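Local coordinates for crustacyanin-C1 subunit (PDB 1I4U), which binds the carotenoid astaxanthin, which gives the lobster carapace its blue colour, at residues D1-P4 with D5-P9; T167-G170 with S171-Y175. All coordinates share one frame; numbering follows the deposited sequence.

Both contacts are tight turns in the chain segments that lead into and out of the lipocalin barrel. Interaction 1 comes first, in the N-terminal residues 1-9, and delivers the chain into strand 7-9, which pairs antiparallel with strand 128-137. Interaction 2, residues 167-175, follows strand 164-166 and leads into the short helix 175-178. Strands 128-137 and 164-166 both pair with strand 33-41, so the two turns hang on one antiparallel sheet. The centres of interactions 1 and 2 lie 31 Å apart; the nearest atoms of interactions 1 and 2 are about 14 Å apart. Backbone bonds join the chain around each turn to the barrel, V8 with H129 and T167 with F38, the second also through the disulfide C51-C173.

Interaction 1. Residues D1-P4 with D5-P9; sequences DKIP and DFVVP
P4 and V7 close a type I beta turn that leads the N-terminal segment of this lipocalin into strand 7-9. Its polar element is a single backbone bond, V7 N to P4 O at 3.0 Å. The N-H points almost straight at the oxygen (163°), although it approaches from above the carbonyl plane.

The side-chain contacts are mainly apolar, and P4 shares in two of them. Its CB sits off-centre over one face of the F6 ring, in a CH-pi contact 3.8 Å from the centroid. The F6 ring is put there by its first torsion, which sets CG between the backbone N and the carbonyl carbon (chi1 57°). Beyond the turn, F6 also touches N42, P44 and R163, while D5 OD1 is hydrogen-bonded to N42 ND2. An alanine in place of F6 would remove the ring and is likely to leave P4 CB without its aromatic partner and to lose the packing against N42, P44 and R163.

On the V7 side, the P4 and V7 side chains run alongside one another in a common direction, with P4 CG 4.2 Å from V7 CG2. I3 instead lies nearly perpendicular to the V7 side chain. Its terminal CD1 reaches V7 CG1 at 3.9 Å and lies closer still to the backbone, 3.4 Å from V7 O.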
ATOM      1  N   ASP A   1     -14.968 -15.920 -16.863  1.00 35.53           N
ATOM      2  CA  ASP A   1     -13.637 -15.536 -16.400  1.00 26.90           C
ATOM      3  C   ASP A   1     -13.487 -15.717 -14.892  1.00 26.61           C
ATOM      4  O   ASP A   1     -14.379 -15.628 -14.050  1.00 31.55           O
ATOM      5  CB  ASP A   1     -13.348 -14.128 -16.917  1.00 23.63           C
ATOM      6  CG  ASP A   1     -14.293 -13.012 -16.508  1.00 19.70           C
ATOM      7  OD1 ASP A   1     -15.271 -13.214 -15.711  1.00 19.70           O
ATOM      8  OD2 ASP A   1     -14.029 -11.894 -17.025  1.00 21.93           O
ATOM      9  N   LYS A   2     -12.271 -16.028 -14.477  1.00 27.65           N
ATOM     10  CA  LYS A   2     -12.064 -16.269 -13.033  1.00 32.29           C
ATOM     11  C   LYS A   2     -11.026 -15.269 -12.578  1.00 29.59           C
ATOM     12  O   LYS A   2     -10.104 -14.835 -13.283  1.00 35.37           O
ATOM     13  CB  LYS A   2     -11.731 -17.743 -12.830  1.00 42.30           C
ATOM     14  CG  LYS A   2     -10.831 -18.253 -11.738  1.00 48.13           C
ATOM     15  CD  LYS A   2     -11.464 -18.848 -10.498  1.00 48.54           C
ATOM     16  CE  LYS A   2     -12.848 -19.460 -10.603  1.00 56.08           C
ATOM     17  NZ  LYS A   2     -13.951 -18.478 -10.380  1.00 55.18           N
ATOM     18  N   ILE A   3     -11.201 -14.820 -11.342  1.00 23.73           N
ATOM     19  CA  ILE A   3     -10.281 -13.839 -10.777  1.00 21.04           C
ATOM     20  C   ILE A   3      -9.941 -14.245  -9.372  1.00 18.67           C
ATOM     21  O   ILE A   3     -10.698 -15.118  -8.883  1.00 20.97           O
ATOM     22  CB  ILE A   3     -10.916 -12.443 -10.787  1.00 21.63           C
ATOM     23  CG1 ILE A   3     -12.081 -12.340  -9.817  1.00 21.37           C
ATOM     24  CG2 ILE A   3     -11.320 -12.015 -12.195  1.00 28.16           C
ATOM     25  CD1 ILE A   3     -12.634 -10.925  -9.740  1.00 22.53           C
ATOM     26  N   PRO A   4      -8.917 -13.680  -8.734  1.00 19.64           N
ATOM     27  CA  PRO A   4      -8.583 -14.144  -7.379  1.00 20.19           C
ATOM     28  C   PRO A   4      -9.768 -13.944  -6.430  1.00 18.58           C
ATOM     29  O   PRO A   4     -10.564 -12.994  -6.527  1.00 16.32           O
ATOM     30  CB  PRO A   4      -7.383 -13.293  -6.964  1.00 21.38           C
ATOM     31  CG  PRO A   4      -6.857 -12.755  -8.255  1.00 23.71           C
ATOM     32  CD  PRO A   4      -8.030 -12.623  -9.208  1.00 21.49           C
ATOM     33  N   ASP A   5      -9.874 -14.857  -5.478  1.00 20.24           N
ATOM     34  CA  ASP A   5     -11.009 -14.794  -4.536  1.00 20.06           C
ATOM     35  C   ASP A   5     -10.894 -13.652  -3.549  1.00 17.27           C
ATOM     36  O   ASP A   5     -11.818 -13.411  -2.753  1.00 19.79           O
ATOM     37  CB  ASP A   5     -11.113 -16.153  -3.822  1.00 26.45           C
ATOM     38  CG  ASP A   5      -9.892 -16.596  -3.075  1.00 25.59           C
ATOM     39  OD1 ASP A   5      -9.000 -15.825  -2.687  1.00 21.29           O
ATOM     40  OD2 ASP A   5      -9.768 -17.811  -2.861  1.00 38.24           O
ATOM     41  N   PHE A   6      -9.819 -12.893  -3.556  1.00 14.23           N
ATOM     42  CA  PHE A   6      -9.707 -11.682  -2.735  1.00 13.48           C
ATOM     43  C   PHE A   6      -9.970 -10.421  -3.562  1.00 12.95           C
ATOM     44  O   PHE A   6      -9.780  -9.308  -3.013  1.00 14.00           O
ATOM     45  CB  PHE A   6      -8.395 -11.647  -1.968  1.00 14.48           C
ATOM     46  CG  PHE A   6      -7.162 -11.731  -2.855  1.00 13.37           C
ATOM     47  CD1 PHE A   6      -6.662 -10.619  -3.508  1.00 16.04           C
ATOM     48  CD2 PHE A   6      -6.536 -12.949  -3.049  1.00 16.27           C
ATOM     49  CE1 PHE A   6      -5.573 -10.669  -4.348  1.00 16.93           C
ATOM     50  CE2 PHE A   6      -5.426 -13.020  -3.894  1.00 17.39           C
ATOM     51  CZ  PHE A   6      -4.957 -11.893  -4.543  1.00 16.89           C
ATOM     52  N   VAL A   7     -10.380 -10.559  -4.807  1.00 12.09           N
ATOM     53  CA  VAL A   7     -10.829  -9.423  -5.595  1.00 11.91           C
ATOM     54  C   VAL A   7     -12.346  -9.558  -5.748  1.00 12.67           C
ATOM     55  O   VAL A   7     -12.840 -10.446  -6.421  1.00 16.82           O
ATOM     56  CB  VAL A   7     -10.123  -9.363  -6.955  1.00 13.57           C
ATOM     57  CG1 VAL A   7     -10.607  -8.178  -7.764  1.00 16.06           C
ATOM     58  CG2 VAL A   7      -8.606  -9.293  -6.763  1.00 14.53           C
ATOM     59  N   VAL A   8     -13.114  -8.683  -5.112  1.00 12.68           N
ATOM     60  CA  VAL A   8     -14.523  -8.889  -4.852  1.00 13.86           C
ATOM     61  C   VAL A   8     -15.337  -7.776  -5.461  1.00 14.57           C
ATOM     62  O   VAL A   8     -14.977  -6.593  -5.267  1.00 13.28           O
ATOM     63  CB  VAL A   8     -14.783  -8.953  -3.316  1.00 17.66           C
ATOM     64  CG1 VAL A   8     -16.265  -9.146  -2.987  1.00 21.73           C
ATOM     65  CG2 VAL A   8     -13.924 -10.029  -2.675  1.00 18.58           C
ATOM     66  N   PRO A   9     -16.429  -8.027  -6.168  1.00 13.58           N
ATOM     67  CA  PRO A   9     -17.250  -6.903  -6.652  1.00 14.39           C
ATOM     68  C   PRO A   9     -17.712  -5.989  -5.526  1.00 15.58           C
ATOM     69  O   PRO A   9     -17.938  -6.430  -4.404  1.00 18.02           O
ATOM     70  CB  PRO A   9     -18.472  -7.587  -7.259  1.00 16.75           C
ATOM     71  CG  PRO A   9     -17.905  -8.917  -7.684  1.00 16.57           C
ATOM     72  CD  PRO A   9     -16.968  -9.341  -6.580  1.00 15.77           C
TER

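Interaction 2. Residues T167-G170 with S171-Y175; sequences TVQG and SSCPY
Q169 and Y175 meet with their side chains nearly perpendicular, the amide and ring planes only 26° apart, where a type I beta turn from G170 to C173 folds the chain back. The amide oxygen lies at the edge of the phenol, near the ring plane, and Y175 OH donates to Q169 OE1 at 2.6 Å. To bring OE1 there, the Q169 chain bends at its second torsion (chi2 -72°). The same hydroxyl accepts from G170 N at 2.9 Å, nearly straight at 170°.

C173 lies against the ring from another direction: its CB stands over one face of Y175, away from the ring centre, while SG passes 3.7 Å from Q169 CA and continues into the disulfide with C51. The turn is closed by C173 N to G170 O at 2.9 Å. One water bridges Q169 to the turn: it accepts from S172 N, donates to Q169 O and is hydrogen-bonded to S172 OG.

Q169 NE2 bonds to the backbone oxygens of Q37 and V52, which fixes the flip of the amide with OE1 toward the phenol. With the G170 N-H donating to Y175 OH and OE1 able only to accept, the phenol proton is left to the amide, and the start of helix 175-178 is tied to the preceding loop.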
ATOM      1  N   THR A 167      -3.317 -20.935   9.976  1.00 13.72           N
ATOM      2  CA  THR A 167      -1.857 -20.823   9.860  1.00 12.37           C
ATOM      3  C   THR A 167      -1.220 -21.844  10.762  1.00 12.43           C
ATOM      4  O   THR A 167      -1.634 -22.085  11.903  1.00 13.50           O
ATOM      5  CB  THR A 167      -1.454 -19.411  10.326  1.00 11.83           C
ATOM      6  OG1 THR A 167      -2.162 -18.579   9.432  1.00 15.06           O
ATOM      7  CG2 THR A 167       0.063 -19.189  10.332  1.00 12.30           C
ATOM      8  N   VAL A 168      -0.175 -22.468  10.289  1.00 12.74           N
ATOM      9  CA  VAL A 168       0.586 -23.401  11.131  1.00 13.05           C
ATOM     10  C   VAL A 168       1.141 -22.683  12.354  1.00 11.96           C
ATOM     11  O   VAL A 168       1.828 -21.684  12.231  1.00 11.82           O
ATOM     12  CB  VAL A 168       1.711 -24.043  10.327  1.00 15.75           C
ATOM     13  CG1 VAL A 168       2.581 -24.899  11.240  1.00 16.41           C
ATOM     14  CG2 VAL A 168       1.166 -24.828   9.141  1.00 18.26           C
ATOM     15  N   GLN A 169       0.842 -23.226  13.525  1.00 11.65           N
ATOM     16  CA  GLN A 169       1.349 -22.750  14.798  1.00 11.85           C
ATOM     17  C   GLN A 169       1.568 -23.951  15.711  1.00 11.94           C
ATOM     18  O   GLN A 169       1.144 -25.079  15.408  1.00 14.32           O
ATOM     19  CB  GLN A 169       0.363 -21.782  15.455  1.00 11.22           C
ATOM     20  CG  GLN A 169       0.067 -20.518  14.668  1.00 10.63           C
ATOM     21  CD  GLN A 169       1.192 -19.527  14.631  1.00 10.28           C
ATOM     22  OE1 GLN A 169       2.295 -19.708  15.153  1.00 10.66           O
ATOM     23  NE2 GLN A 169       0.924 -18.377  14.000  1.00 10.93           N
ATOM     24  N   GLY A 170       2.227 -23.716  16.833  1.00 12.14           N
ATOM     25  CA  GLY A 170       2.392 -24.627  17.947  1.00 12.82           C
ATOM     26  C   GLY A 170       3.725 -25.215  18.098  1.00 13.14           C
ATOM     27  O   GLY A 170       4.748 -24.611  17.732  1.00 14.31           O
ATOM     28  N   SER A 171       3.774 -26.418  18.643  1.00 15.21           N
ATOM     29  CA  SER A 171       5.030 -26.955  19.200  1.00 19.52           C
ATOM     30  C   SER A 171       6.049 -27.247  18.108  1.00 19.75           C
ATOM     31  O   SER A 171       7.249 -27.356  18.407  1.00 20.89           O
ATOM     32  CB  SER A 171       4.707 -28.111  20.142  1.00 26.67           C
ATOM     33  OG  SER A 171       4.165 -29.168  19.356  1.00 35.66           O
ATOM     34  N   SER A 172       5.676 -27.358  16.836  1.00 18.07           N
ATOM     35  CA  SER A 172       6.586 -27.514  15.730  1.00 18.98           C
ATOM     36  C   SER A 172       7.287 -26.221  15.312  1.00 14.21           C
ATOM     37  O   SER A 172       8.195 -26.239  14.481  1.00 14.78           O
ATOM     38  CB  SER A 172       5.916 -28.063  14.463  1.00 23.07           C
ATOM     39  OG  SER A 172       5.099 -27.117  13.778  1.00 24.48           O
ATOM     40  N   CYS A 173       6.865 -25.103  15.848  1.00 11.37           N
ATOM     41  CA  CYS A 173       7.413 -23.795  15.487  1.00  9.91           C
ATOM     42  C   CYS A 173       8.594 -23.430  16.371  1.00  9.38           C
ATOM     43  O   CYS A 173       8.494 -23.571  17.600  1.00 10.33           O
ATOM     44  CB  CYS A 173       6.353 -22.721  15.665  1.00 10.31           C
ATOM     45  SG  CYS A 173       5.016 -22.845  14.468  1.00 11.02           S
ATOM     46  N   PRO A 174       9.677 -22.939  15.787  1.00  9.37           N
ATOM     47  CA  PRO A 174      10.868 -22.561  16.563  1.00  8.78           C
ATOM     48  C   PRO A 174      10.753 -21.144  17.111  1.00  9.70           C
ATOM     49  O   PRO A 174      11.578 -20.257  16.825  1.00 10.17           O
ATOM     50  CB  PRO A 174      11.998 -22.694  15.551  1.00 10.02           C
ATOM     51  CG  PRO A 174      11.344 -22.222  14.283  1.00 10.28           C
ATOM     52  CD  PRO A 174       9.939 -22.765  14.350  1.00  9.62           C
ATOM     53  N   TYR A 175       9.769 -20.913  17.962  1.00  9.89           N
ATOM     54  CA  TYR A 175       9.492 -19.563  18.437  1.00  9.76           C
ATOM     55  C   TYR A 175      10.667 -18.945  19.189  1.00 10.20           C
ATOM     56  O   TYR A 175      10.910 -17.752  19.052  1.00 11.20           O
ATOM     57  CB  TYR A 175       8.252 -19.607  19.306  1.00 10.82           C
ATOM     58  CG  TYR A 175       6.944 -19.967  18.684  1.00 10.14           C
ATOM     59  CD1 TYR A 175       6.429 -19.371  17.540  1.00  9.71           C
ATOM     60  CD2 TYR A 175       6.130 -20.896  19.281  1.00 10.87           C
ATOM     61  CE1 TYR A 175       5.195 -19.720  17.004  1.00 10.15           C
ATOM     62  CE2 TYR A 175       4.898 -21.250  18.798  1.00 10.14           C
ATOM     63  CZ  TYR A 175       4.438 -20.662  17.645  1.00 10.05           C
ATOM     64  OH  TYR A 175       3.187 -21.036  17.216  1.00 11.20           O
TER
HETATM   65  O   HOH W   1       2.959 -27.245  15.490  1.00 20.27           O